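RabGAP/TBC protein (Chlamydomonas reinhardtii, PDB 4P17) is a flagellar TBC-domain protein that probably acts as a GTPase-activating protein for Rab GTPases, although its function is not established. Local coordinates at residues W174-A177 / A178-E181; T156-G159 / L160-A164; P258-L261 / F262-L266; D182-Y185 / P186-S190. One frame throughout, in Å; residues are numbered along the deposited sequence.

Contact 1: W174-A177 / A178-E181; sequences WLLA and ALVE
Leu176 and Val180 meet one turn apart on helix 169-183, a buried i to i+4 contact within the all-helical TBC domain. They lie side by side and point the same way, with Leu176 CD1 4.0 Å from Val180 CG2. The leucine's CG stands opposite its own backbone N (chi1 -180°), so the branch bends beside the carbonyl carbon and runs forward along the helix. Leu179 adds to this apolar strip through CD2, 4.3 Å from Leu176 CD1. Helix 128-144 covers part of the strip with Tyr141, while Met154, Val158 and Met161 of helix 153-164 pack on the leucines. All four i to i+4 backbone bonds from Ala178 N to Glu181 N are made, that from Val180 N to Leu176 O at 3.0 Å being almost straight (N-H...O 177°); residues 179-181 also lie in a wider pi-type turn. Glu181 belongs to another side of the helix. Its CG is placed beside the backbone N (chi1 -57°) and the extended chain folds back over Ala177, whose small methyl leaves room for the carboxylate. The charge is met outside these residues: OE1 forms a salt bridge with Lys86, and OE2 takes hydrogen bonds with Tyr141 and His144, so both oxygens are gripped. On the near side, Glu181 OE2 lies 3.3 Å from Ala177 CB.

Contact 2: T156-G159 / L160-A164; sequences TIVG and LMLVA
Helix 153-164, in the core of the all-helical TBC domain, carries Ile157 and Met161 one turn apart, a buried i to i+4 pair. The two side chains run alongside each other in the same direction, and the closest approach is made by the methionine methyl, CE, 3.6 Å from Ile157 CG2. Met161 reaches back this far because CG lies opposite its own carbonyl carbon (chi1 -75°) and the chain beyond is fully extended. The same methyl packs on Leu175 and Leu179 of helix 169-183; the Met161 side chain also touches Trp250 of helix 243-256. On an adjoining flank Val158 and Leu162 meet at a slant, with Val158 CG1 4.1 Å from Leu162 CD1; Val137, Leu138 and Leu134 of helix 128-144 pack against this pair. The carbonyl of Gly159 receives Val163 N, Gly159 O to Val163 N being 3.2 Å, longer than the 2.7 Å from Leu162 N to Val158 O. Leu160 turns to Val246, Met247 and Trp250, so it faces helix 243-256 while Val158 and Leu162 face helix 128-144. Thr156 binds Ser238 through OG1, while its carbonyl serves the helix ladder: Leu160 N donates to Thr156 O over 3.0 Å, with an N-H...O angle of 160°.

Contact 3: P258-L261 / F262-L266; sequences PKIL and FRVAL
The Phe262 ring has the carbonyl oxygen Lys259 O over the centre of one face, 3.5 Å above its plane, and, on the same side of the plane, Lys259 CB and CG near its CE2 and CZ end. Lys259 CG comes 3.6 Å from Phe262 CE2, the two side chains running alongside each other. The second flat group, the Arg263 guanidinium, takes Lys259 CB and CD over one face, with CB offset toward the rim and CD 3.9 Å from Arg263 NH2. One lysine stem thus lies against both groups at the first turn of helix 259-271. The phenylalanine reaches this place through the crowded position of chi1, 63°, with CG between the backbone N and the carbonyl carbon, which folds the ring back toward the start of the helix. Lys259 O also receives Arg263 N at 3.0 Å, so the oxygen beneath the ring is already held by the helix. Tyr233 of helix 226-234 and Ala202 and Leu206 of helix 201-210 also pack on Phe262. With the ring cut back to an alanine here, Lys259 O and the lysine stem would probably lose their cover on this side, and a gap would open beside Tyr233 and Leu206. Toward the interior, Ile260 CG2 lies 3.9 Å from Val264 CG2, and Leu302 and Met303 touch the valine. At the outer end Lys259 NZ and Arg263 NH2 stand 4.3 Å apart; their charges probably repel, so the pairing probably rests on hydrocarbon parts and the guanidinium face rather than on charged ends.

Contact 4: D182-Y185 / P186-S190; sequences DILY and PGTYS
Leu184 and Tyr189, just before and just after a type II beta turn from Tyr185 to Thr188, pack together where the chain leaves helix 169-183 of the TBC domain. Leu184 CD1 meets Tyr189 CE2 at 3.5 Å, the leucine and the tyrosine slanting across one another. Thr188 CG2 lies over the centre of one face of the Tyr189 ring, and Ile157 and Ala153 of helix 153-164 pack on the same residue, whose OH is hydrogen-bonded to Leu234 O. The opposite character belongs to Tyr185, Pro186 and Gly187, which are exposed; Gly187 takes the positive phi (89°) of the turn, where a CB would press on the preceding carbonyl. Between these sides Thr188 OG1 donates to Tyr185 O at 2.7 Å, its chi1 of -69° setting the hydroxyl beside its own backbone N, whose bond to the same oxygen is weak. A valine in its place lacks the hydroxyl, so Tyr185 O would probably lose its short bond and keep the weak one, with the turn less firmly closed. A type I turn, Gly187 to Ser190, continues the chain, and Gly187 O accepts from both Ser190 N and Ser190 OG, the hydroxyl at 2.7 Å.

Overall arrangement
Contacts 1 and 2 are largely buried; contact 2 is mainly apolar, whereas contact 1 adds a charged flank at Glu181. They lie on consecutive helices, 169-183 and 153-164, and touch through Leu176 CD2 and Val158 CG2, 3.7 Å apart. Contact 4 continues the helix of contact 1 into a partly exposed pair of turns, where hydroxyl-to-carbonyl bonds are added to the packing round Tyr189, which still reaches inward to Ile157 of contact 2. Contact 3, on helix 259-271, is partly buried and mixes an apolar inner side with cationic chains outside. It meets contact 4 through Pro258 against Ile183 and Tyr185, but does not touch contacts 1 or 2, whose nearest atoms are about 7 and 9 Å away.

Contact 1: W174-A177 / A178-E181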
ATOM      1  N   TRP A 174       3.394  -3.637  14.366  1.00  6.96           N
ATOM      2  CA  TRP A 174       4.826  -3.603  14.157  1.00  7.59           C
ATOM      3  C   TRP A 174       5.168  -3.277  12.678  1.00  9.39           C
ATOM      4  O   TRP A 174       6.186  -2.625  12.393  1.00  6.97           O
ATOM      5  CB  TRP A 174       5.449  -4.923  14.622  1.00  9.84           C
ATOM      6  CG  TRP A 174       5.451  -4.998  16.108  1.00  8.74           C
ATOM      7  CD1 TRP A 174       4.766  -5.873  16.900  1.00 12.15           C
ATOM      8  CD2 TRP A 174       6.182  -4.143  16.997  1.00 11.76           C
ATOM      9  NE1 TRP A 174       5.044  -5.625  18.236  1.00 10.22           N
ATOM     10  CE2 TRP A 174       5.893  -4.557  18.318  1.00 12.79           C
ATOM     11  CE3 TRP A 174       7.050  -3.069  16.802  1.00 10.98           C
ATOM     12  CZ2 TRP A 174       6.452  -3.928  19.435  1.00 18.75           C
ATOM     13  CZ3 TRP A 174       7.575  -2.423  17.904  1.00 10.73           C
ATOM     14  CH2 TRP A 174       7.283  -2.866  19.208  1.00 16.66           C
ATOM     15  N   LEU A 175       4.297  -3.664  11.759  1.00  9.51           N
ATOM     16  CA  LEU A 175       4.513  -3.324  10.340  1.00  9.32           C
ATOM     17  C   LEU A 175       4.304  -1.822  10.119  1.00  7.51           C
ATOM     18  O   LEU A 175       5.053  -1.192   9.373  1.00  7.27           O
ATOM     19  CB  LEU A 175       3.601  -4.151   9.432  1.00 10.76           C
ATOM     20  CG  LEU A 175       3.805  -4.023   7.914  1.00 10.13           C
ATOM     21  CD1 LEU A 175       5.143  -4.624   7.421  1.00  7.02           C
ATOM     22  CD2 LEU A 175       2.666  -4.734   7.196  1.00 11.27           C
ATOM     23  N   LEU A 176       3.288  -1.253  10.763  1.00  6.72           N
ATOM     24  CA  LEU A 176       3.059   0.180  10.725  1.00  4.64           C
ATOM     25  C   LEU A 176       4.294   0.918  11.302  1.00  6.34           C
ATOM     26  O   LEU A 176       4.768   1.898  10.741  1.00  6.93           O
ATOM     27  CB  LEU A 176       1.789   0.524  11.503  1.00  4.65           C
ATOM     28  CG  LEU A 176       1.429   2.013  11.542  1.00  6.53           C
ATOM     29  CD1 LEU A 176       1.085   2.555  10.141  1.00  8.98           C
ATOM     30  CD2 LEU A 176       0.279   2.241  12.504  1.00  3.20           C
ATOM     31  N   ALA A 177       4.828   0.439  12.431  1.00  4.48           N
ATOM     32  CA  ALA A 177       6.023   1.054  13.002  1.00  5.40           C
ATOM     33  C   ALA A 177       7.186   1.012  12.015  1.00 10.91           C
ATOM     34  O   ALA A 177       7.855   2.029  11.769  1.00  9.84           O
ATOM     35  CB  ALA A 177       6.423   0.340  14.301  1.00  7.08           C
ATOM     36  N   ALA A 178       7.437  -0.161  11.444  1.00 12.95           N
ATOM     37  CA  ALA A 178       8.508  -0.282  10.454  1.00  7.22           C
ATOM     38  C   ALA A 178       8.308   0.701   9.296  1.00  5.85           C
ATOM     39  O   ALA A 178       9.233   1.361   8.858  1.00  6.58           O
ATOM     40  CB  ALA A 178       8.595  -1.704   9.948  1.00  8.43           C
ATOM     41  N   LEU A 179       7.074   0.849   8.850  1.00  8.94           N
ATOM     42  CA  LEU A 179       6.763   1.711   7.713  1.00  3.16           C
ATOM     43  C   LEU A 179       7.017   3.187   7.983  1.00  6.18           C
ATOM     44  O   LEU A 179       7.692   3.877   7.219  1.00  9.26           O
ATOM     45  CB  LEU A 179       5.302   1.472   7.328  1.00  7.36           C
ATOM     46  CG  LEU A 179       4.687   2.431   6.330  1.00  7.79           C
ATOM     47  CD1 LEU A 179       5.176   2.066   4.917  1.00  9.28           C
ATOM     48  CD2 LEU A 179       3.187   2.388   6.405  1.00 17.41           C
ATOM     49  N   VAL A 180       6.444   3.666   9.068  1.00  8.60           N
ATOM     50  CA  VAL A 180       6.556   5.047   9.497  1.00 10.61           C
ATOM     51  C   VAL A 180       7.965   5.367   9.932  1.00  8.90           C
ATOM     52  O   VAL A 180       8.478   6.431   9.599  1.00 10.80           O
ATOM     53  CB  VAL A 180       5.609   5.339  10.661  1.00 10.92           C
ATOM     54  CG1 VAL A 180       5.740   6.762  11.131  1.00 10.72           C
ATOM     55  CG2 VAL A 180       4.183   5.070  10.254  1.00  7.44           C
ATOM     56  N   GLU A 181       8.580   4.475  10.705  1.00  8.08           N
ATOM     57  CA  GLU A 181       9.835   4.833  11.342  1.00 12.62           C
ATOM     58  C   GLU A 181      11.074   4.542  10.502  1.00 12.90           C
ATOM     59  O   GLU A 181      12.081   5.238  10.652  1.00  9.67           O
ATOM     60  CB  GLU A 181       9.936   4.131  12.691  1.00 14.46           C
ATOM     61  CG  GLU A 181       8.747   4.471  13.578  1.00  9.87           C
ATOM     62  CD  GLU A 181       8.570   3.542  14.748  1.00 11.69           C
ATOM     63  OE1 GLU A 181       9.555   2.912  15.228  1.00 13.55           O
ATOM     64  OE2 GLU A 181       7.413   3.411  15.177  1.00 10.23           O
TER

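Contact 2: T156-G159 / L160-A164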
ATOM      1  N   THR A 156      -6.778   3.716   6.559  1.00  7.53           N
ATOM      2  CA  THR A 156      -6.983   2.701   5.536  1.00  5.72           C
ATOM      3  C   THR A 156      -5.725   1.825   5.362  1.00  4.91           C
ATOM      4  O   THR A 156      -5.822   0.647   5.045  1.00  5.61           O
ATOM      5  CB  THR A 156      -7.424   3.331   4.166  1.00  8.34           C
ATOM      6  OG1 THR A 156      -6.463   4.286   3.720  1.00 13.06           O
ATOM      7  CG2 THR A 156      -8.813   4.012   4.302  1.00 10.32           C
ATOM      8  N   ILE A 157      -4.543   2.373   5.620  1.00  8.11           N
ATOM      9  CA  ILE A 157      -3.326   1.551   5.646  1.00  7.46           C
ATOM     10  C   ILE A 157      -3.437   0.407   6.664  1.00  7.46           C
ATOM     11  O   ILE A 157      -3.206  -0.748   6.370  1.00  8.06           O
ATOM     12  CB  ILE A 157      -2.090   2.419   5.969  1.00  5.41           C
ATOM     13  CG1 ILE A 157      -1.837   3.403   4.821  1.00  6.63           C
ATOM     14  CG2 ILE A 157      -0.837   1.546   6.150  1.00  3.56           C
ATOM     15  CD1 ILE A 157      -0.737   4.385   5.071  1.00  6.63           C
ATOM     16  N   VAL A 158      -3.815   0.721   7.892  1.00  7.99           N
ATOM     17  CA  VAL A 158      -3.855  -0.314   8.893  1.00  1.82           C
ATOM     18  C   VAL A 158      -5.000  -1.277   8.620  1.00  4.59           C
ATOM     19  O   VAL A 158      -4.901  -2.472   8.928  1.00  6.87           O
ATOM     20  CB  VAL A 158      -3.971   0.287  10.305  1.00  5.97           C
ATOM     21  CG1 VAL A 158      -4.362  -0.807  11.323  1.00 12.17           C
ATOM     22  CG2 VAL A 158      -2.695   0.938  10.658  1.00  4.41           C
ATOM     23  N   GLY A 159      -6.071  -0.768   8.009  1.00  7.39           N
ATOM     24  CA  GLY A 159      -7.192  -1.597   7.631  1.00  6.00           C
ATOM     25  C   GLY A 159      -6.742  -2.653   6.641  1.00  6.24           C
ATOM     26  O   GLY A 159      -7.054  -3.826   6.777  1.00  7.15           O
ATOM     27  N   LEU A 160      -5.976  -2.252   5.631  1.00  8.62           N
ATOM     28  CA  LEU A 160      -5.515  -3.235   4.671  1.00  2.39           C
ATOM     29  C   LEU A 160      -4.442  -4.099   5.271  1.00  5.82           C
ATOM     30  O   LEU A 160      -4.351  -5.263   4.938  1.00  8.26           O
ATOM     31  CB  LEU A 160      -5.026  -2.565   3.375  1.00  8.33           C
ATOM     32  CG  LEU A 160      -5.737  -2.971   2.085  1.00 16.06           C
ATOM     33  CD1 LEU A 160      -7.226  -2.797   2.168  1.00 21.36           C
ATOM     34  CD2 LEU A 160      -5.182  -2.098   0.945  1.00 10.84           C
ATOM     35  N   MET A 161      -3.627  -3.552   6.176  1.00  4.93           N
ATOM     36  CA  MET A 161      -2.655  -4.383   6.856  1.00  9.71           C
ATOM     37  C   MET A 161      -3.360  -5.485   7.651  1.00  7.75           C
ATOM     38  O   MET A 161      -2.973  -6.655   7.572  1.00 10.26           O
ATOM     39  CB  MET A 161      -1.781  -3.553   7.783  1.00  4.00           C
ATOM     40  CG  MET A 161      -0.742  -2.722   7.093  1.00  3.66           C
ATOM     41  SD  MET A 161       0.209  -1.947   8.422  1.00  7.84           S
ATOM     42  CE  MET A 161       1.398  -0.988   7.458  1.00  9.99           C
ATOM     43  N   LEU A 162      -4.404  -5.113   8.390  1.00  8.74           N
ATOM     44  CA  LEU A 162      -5.161  -6.113   9.155  1.00  7.90           C
ATOM     45  C   LEU A 162      -5.680  -7.246   8.255  1.00  7.48           C
ATOM     46  O   LEU A 162      -5.530  -8.417   8.565  1.00  7.36           O
ATOM     47  CB  LEU A 162      -6.305  -5.451   9.920  1.00  7.00           C
ATOM     48  CG  LEU A 162      -5.912  -4.651  11.170  1.00 12.60           C
ATOM     49  CD1 LEU A 162      -7.121  -3.880  11.686  1.00  7.14           C
ATOM     50  CD2 LEU A 162      -5.314  -5.535  12.269  1.00  9.32           C
ATOM     51  N   VAL A 163      -6.253  -6.890   7.115  0.57  5.92           N
ATOM     52  CA  VAL A 163      -6.822  -7.904   6.247  0.57  7.85           C
ATOM     53  C   VAL A 163      -5.727  -8.779   5.619  0.57  8.64           C
ATOM     54  O   VAL A 163      -5.890  -9.996   5.519  0.57  9.28           O
ATOM     55  CB  VAL A 163      -7.704  -7.262   5.154  0.57  9.57           C
ATOM     56  CG1 VAL A 163      -8.165  -8.287   4.192  0.57 11.95           C
ATOM     57  CG2 VAL A 163      -8.930  -6.576   5.777  0.57  7.36           C
ATOM     58  N   ALA A 164      -4.623  -8.168   5.193  1.00  7.31           N
ATOM     59  CA  ALA A 164      -3.522  -8.914   4.563  1.00  4.06           C
ATOM     60  C   ALA A 164      -2.791  -9.798   5.550  1.00 10.20           C
ATOM     61  O   ALA A 164      -2.153 -10.769   5.141  1.00  9.60           O
ATOM     62  CB  ALA A 164      -2.525  -7.951   3.915  1.00  8.40           C
TER

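Contact 3: P258-L261 / F262-L266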
ATOM      1  N   PRO A 258      10.844   3.369  -0.329  1.00  8.25           N
ATOM      2  CA  PRO A 258       9.804   4.288  -0.813  1.00  9.70           C
ATOM      3  C   PRO A 258       9.936   4.745  -2.269  1.00 15.91           C
ATOM      4  O   PRO A 258       9.003   5.382  -2.748  1.00  7.74           O
ATOM      5  CB  PRO A 258       9.926   5.492   0.122  1.00 10.54           C
ATOM      6  CG  PRO A 258      11.317   5.427   0.676  1.00 14.36           C
ATOM      7  CD  PRO A 258      11.765   4.003   0.637  1.00 10.83           C
ATOM      8  N   LYS A 259      11.041   4.469  -2.957  1.00  8.45           N
ATOM      9  CA  LYS A 259      11.044   4.794  -4.375  1.00  9.84           C
ATOM     10  C   LYS A 259       9.934   4.055  -5.127  1.00  7.74           C
ATOM     11  O   LYS A 259       9.474   4.513  -6.171  1.00  7.21           O
ATOM     12  CB  LYS A 259      12.392   4.491  -5.004  1.00  7.68           C
ATOM     13  CG  LYS A 259      13.475   5.416  -4.530  1.00  6.74           C
ATOM     14  CD  LYS A 259      14.722   5.172  -5.304  1.00  8.88           C
ATOM     15  CE  LYS A 259      15.880   5.973  -4.828  1.00 11.85           C
ATOM     16  NZ  LYS A 259      17.034   5.662  -5.732  1.00  8.18           N
ATOM     17  N   ILE A 260       9.505   2.920  -4.606  1.00  7.52           N
ATOM     18  CA  ILE A 260       8.355   2.204  -5.165  1.00  5.19           C
ATOM     19  C   ILE A 260       7.141   3.135  -5.352  1.00  7.11           C
ATOM     20  O   ILE A 260       6.331   2.976  -6.278  1.00  9.84           O
ATOM     21  CB  ILE A 260       7.979   0.997  -4.232  1.00  3.31           C
ATOM     22  CG1 ILE A 260       9.124  -0.018  -4.185  1.00 10.26           C
ATOM     23  CG2 ILE A 260       6.671   0.303  -4.659  1.00  9.12           C
ATOM     24  CD1 ILE A 260       9.425  -0.678  -5.549  1.00  8.34           C
ATOM     25  N   LEU A 261       6.981   4.115  -4.467  1.00  5.18           N
ATOM     26  CA  LEU A 261       5.786   4.943  -4.571  1.00  8.74           C
ATOM     27  C   LEU A 261       5.798   5.713  -5.889  1.00  9.05           C
ATOM     28  O   LEU A 261       4.820   5.657  -6.630  1.00  7.25           O
ATOM     29  CB  LEU A 261       5.687   5.872  -3.385  1.00 10.20           C
ATOM     30  CG  LEU A 261       5.515   5.126  -2.051  1.00  9.34           C
ATOM     31  CD1 LEU A 261       5.435   6.156  -0.947  1.00  1.68           C
ATOM     32  CD2 LEU A 261       4.283   4.174  -2.057  1.00 13.28           C
ATOM     33  N   PHE A 262       6.905   6.371  -6.232  1.00  6.67           N
ATOM     34  CA  PHE A 262       6.853   7.158  -7.456  1.00  6.79           C
ATOM     35  C   PHE A 262       6.998   6.226  -8.668  1.00  7.20           C
ATOM     36  O   PHE A 262       6.496   6.551  -9.737  1.00  5.59           O
ATOM     37  CB  PHE A 262       7.885   8.311  -7.472  1.00  6.88           C
ATOM     38  CG  PHE A 262       9.352   7.896  -7.437  1.00  8.82           C
ATOM     39  CD1 PHE A 262       9.962   7.324  -8.544  1.00 10.61           C
ATOM     40  CD2 PHE A 262      10.139   8.164  -6.312  1.00 15.02           C
ATOM     41  CE1 PHE A 262      11.310   6.993  -8.523  1.00 13.56           C
ATOM     42  CE2 PHE A 262      11.485   7.837  -6.285  1.00 11.35           C
ATOM     43  CZ  PHE A 262      12.080   7.271  -7.384  1.00 13.80           C
ATOM     44  N   ARG A 263       7.618   5.058  -8.514  1.00  3.97           N
ATOM     45  CA  ARG A 263       7.746   4.179  -9.683  1.00  5.07           C
ATOM     46  C   ARG A 263       6.387   3.634 -10.065  1.00  5.65           C
ATOM     47  O   ARG A 263       6.061   3.503 -11.257  1.00  5.95           O
ATOM     48  CB  ARG A 263       8.749   3.061  -9.430  1.00  9.91           C
ATOM     49  CG  ARG A 263      10.145   3.629  -9.453  1.00 12.16           C
ATOM     50  CD  ARG A 263      11.283   2.749  -8.968  1.00 14.90           C
ATOM     51  NE  ARG A 263      12.540   3.476  -9.194  1.00 22.21           N
ATOM     52  CZ  ARG A 263      13.727   3.175  -8.667  1.00 20.09           C
ATOM     53  NH1 ARG A 263      13.880   2.155  -7.845  1.00 18.41           N
ATOM     54  NH2 ARG A 263      14.772   3.919  -8.962  1.00 17.95           N
ATOM     55  N   VAL A 264       5.574   3.316  -9.067  1.00  6.21           N
ATOM     56  CA  VAL A 264       4.244   2.789  -9.359  1.00  4.98           C
ATOM     57  C   VAL A 264       3.329   3.949  -9.850  1.00  5.33           C
ATOM     58  O   VAL A 264       2.496   3.789 -10.731  1.00  8.16           O
ATOM     59  CB  VAL A 264       3.656   2.075  -8.133  1.00  6.33           C
ATOM     60  CG1 VAL A 264       2.189   1.697  -8.359  1.00  6.10           C
ATOM     61  CG2 VAL A 264       4.453   0.828  -7.868  1.00  4.29           C
ATOM     62  N   ALA A 265       3.477   5.109  -9.249  1.00  5.10           N
ATOM     63  CA  ALA A 265       2.702   6.266  -9.668  1.00  5.33           C
ATOM     64  C   ALA A 265       2.959   6.585 -11.144  1.00  6.91           C
ATOM     65  O   ALA A 265       2.011   6.818 -11.914  1.00  5.65           O
ATOM     66  CB  ALA A 265       3.045   7.423  -8.789  1.00  5.15           C
ATOM     67  N   LEU A 266       4.227   6.572 -11.549  1.00  7.14           N
ATOM     68  CA  LEU A 266       4.568   6.849 -12.949  1.00  7.33           C
ATOM     69  C   LEU A 266       3.954   5.773 -13.837  1.00 10.21           C
ATOM     70  O   LEU A 266       3.421   6.081 -14.909  1.00  6.99           O
ATOM     71  CB  LEU A 266       6.089   6.888 -13.179  1.00  7.11           C
ATOM     72  CG  LEU A 266       6.393   7.191 -14.649  1.00  9.81           C
ATOM     73  CD1 LEU A 266       6.055   8.661 -14.948  1.00 10.47           C
ATOM     74  CD2 LEU A 266       7.793   6.867 -14.990  1.00 26.05           C
TER

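Contact 4: D182-Y185 / P186-S190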
ATOM      1  N   ASP A 182      11.016   3.531   9.628  1.00 11.88           N
ATOM      2  CA  ASP A 182      12.241   2.988   9.004  1.00 14.00           C
ATOM      3  C   ASP A 182      12.192   2.988   7.473  1.00  8.44           C
ATOM      4  O   ASP A 182      13.211   3.099   6.825  1.00 10.77           O
ATOM      5  CB  ASP A 182      12.503   1.556   9.495  1.00  9.87           C
ATOM      6  CG  ASP A 182      12.641   1.488  11.005  1.00 13.30           C
ATOM      7  OD1 ASP A 182      13.195   2.444  11.582  1.00 21.80           O
ATOM      8  OD2 ASP A 182      12.203   0.496  11.604  1.00 18.41           O
ATOM      9  N   ILE A 183      10.996   2.877   6.918  1.00  6.23           N
ATOM     10  CA  ILE A 183      10.849   2.740   5.467  1.00  5.02           C
ATOM     11  C   ILE A 183      10.533   4.096   4.823  1.00  5.84           C
ATOM     12  O   ILE A 183      11.273   4.538   3.934  1.00  9.80           O
ATOM     13  CB  ILE A 183       9.790   1.729   5.118  1.00  4.76           C
ATOM     14  CG1 ILE A 183      10.216   0.346   5.652  1.00 10.75           C
ATOM     15  CG2 ILE A 183       9.606   1.671   3.597  1.00  6.24           C
ATOM     16  CD1 ILE A 183       9.215  -0.792   5.352  1.00  6.91           C
ATOM     17  N   LEU A 184       9.478   4.763   5.273  1.00  7.45           N
ATOM     18  CA  LEU A 184       9.139   6.086   4.732  1.00  6.54           C
ATOM     19  C   LEU A 184      10.111   7.127   5.292  1.00  6.48           C
ATOM     20  O   LEU A 184      10.711   6.921   6.336  1.00 10.09           O
ATOM     21  CB  LEU A 184       7.704   6.459   5.071  1.00  8.03           C
ATOM     22  CG  LEU A 184       6.610   5.504   4.547  1.00  8.98           C
ATOM     23  CD1 LEU A 184       5.299   5.728   5.296  1.00  9.00           C
ATOM     24  CD2 LEU A 184       6.390   5.648   3.063  1.00 14.56           C
ATOM     25  N   TYR A 185      10.270   8.250   4.601  1.00  9.76           N
ATOM     26  CA  TYR A 185      11.131   9.285   5.122  1.00  9.32           C
ATOM     27  C   TYR A 185      10.506   9.880   6.382  1.00 10.02           C
ATOM     28  O   TYR A 185       9.276   9.952   6.499  1.00  9.73           O
ATOM     29  CB  TYR A 185      11.371  10.357   4.086  1.00  8.55           C
ATOM     30  CG  TYR A 185      12.453  10.037   3.087  1.00  8.21           C
ATOM     31  CD1 TYR A 185      12.558   8.785   2.514  1.00 16.14           C
ATOM     32  CD2 TYR A 185      13.376  11.007   2.717  1.00  6.67           C
ATOM     33  CE1 TYR A 185      13.560   8.501   1.580  1.00 11.15           C
ATOM     34  CE2 TYR A 185      14.342  10.756   1.772  1.00 10.48           C
ATOM     35  CZ  TYR A 185      14.444   9.493   1.209  1.00 18.40           C
ATOM     36  OH  TYR A 185      15.433   9.230   0.283  1.00 13.29           O
ATOM     37  N   PRO A 186      11.345  10.291   7.334  1.00  8.34           N
ATOM     38  CA  PRO A 186      10.823  11.089   8.458  1.00 12.05           C
ATOM     39  C   PRO A 186       9.996  12.298   7.992  1.00 10.44           C
ATOM     40  O   PRO A 186      10.322  12.918   6.978  1.00  6.97           O
ATOM     41  CB  PRO A 186      12.095  11.527   9.176  1.00 10.28           C
ATOM     42  CG  PRO A 186      13.077  10.426   8.878  1.00  7.26           C
ATOM     43  CD  PRO A 186      12.814  10.105   7.447  1.00  7.13           C
ATOM     44  N   GLY A 187       8.899  12.572   8.695  1.00 15.60           N
ATOM     45  CA  GLY A 187       8.071  13.721   8.392  1.00 13.81           C
ATOM     46  C   GLY A 187       6.977  13.458   7.370  1.00 16.76           C
ATOM     47  O   GLY A 187       6.186  14.353   7.066  1.00 12.17           O
ATOM     48  N   THR A 188       6.902  12.235   6.857  1.00 10.24           N
ATOM     49  CA  THR A 188       5.933  11.907   5.809  1.00 18.24           C
ATOM     50  C   THR A 188       4.547  12.232   6.303  1.00 10.93           C
ATOM     51  O   THR A 188       3.736  12.764   5.555  1.00 10.89           O
ATOM     52  CB  THR A 188       6.021  10.424   5.387  1.00 12.06           C
ATOM     53  OG1 THR A 188       7.258  10.210   4.707  1.00  9.68           O
ATOM     54  CG2 THR A 188       4.866  10.021   4.425  1.00 10.04           C
ATOM     55  N   TYR A 189       4.295  11.943   7.582  1.00 14.55           N
ATOM     56  CA  TYR A 189       2.968  12.143   8.165  1.00 14.47           C
ATOM     57  C   TYR A 189       2.869  13.389   9.066  1.00 24.42           C
ATOM     58  O   TYR A 189       1.926  13.525   9.838  1.00 21.62           O
ATOM     59  CB  TYR A 189       2.558  10.871   8.910  1.00  8.02           C
ATOM     60  CG  TYR A 189       2.311   9.726   7.917  1.00  9.61           C
ATOM     61  CD1 TYR A 189       1.448   9.891   6.839  1.00 10.94           C
ATOM     62  CD2 TYR A 189       3.016   8.554   8.005  1.00 10.61           C
ATOM     63  CE1 TYR A 189       1.244   8.882   5.916  1.00  7.61           C
ATOM     64  CE2 TYR A 189       2.824   7.527   7.074  1.00  9.83           C
ATOM     65  CZ  TYR A 189       1.953   7.711   6.028  1.00 10.07           C
ATOM     66  OH  TYR A 189       1.765   6.681   5.118  1.00 10.97           O
ATOM     67  N   SER A 190       3.805  14.326   8.926  1.00 24.97           N
ATOM     68  CA  SER A 190       3.704  15.587   9.668  1.00 26.66           C
ATOM     69  C   SER A 190       2.812  16.580   8.936  1.00 37.78           C
ATOM     70  O   SER A 190       2.361  16.325   7.819  1.00 37.06           O
ATOM     71  CB  SER A 190       5.091  16.205   9.924  1.00 31.30           C
ATOM     72  OG  SER A 190       5.843  16.380   8.739  1.00 40.56           O
TER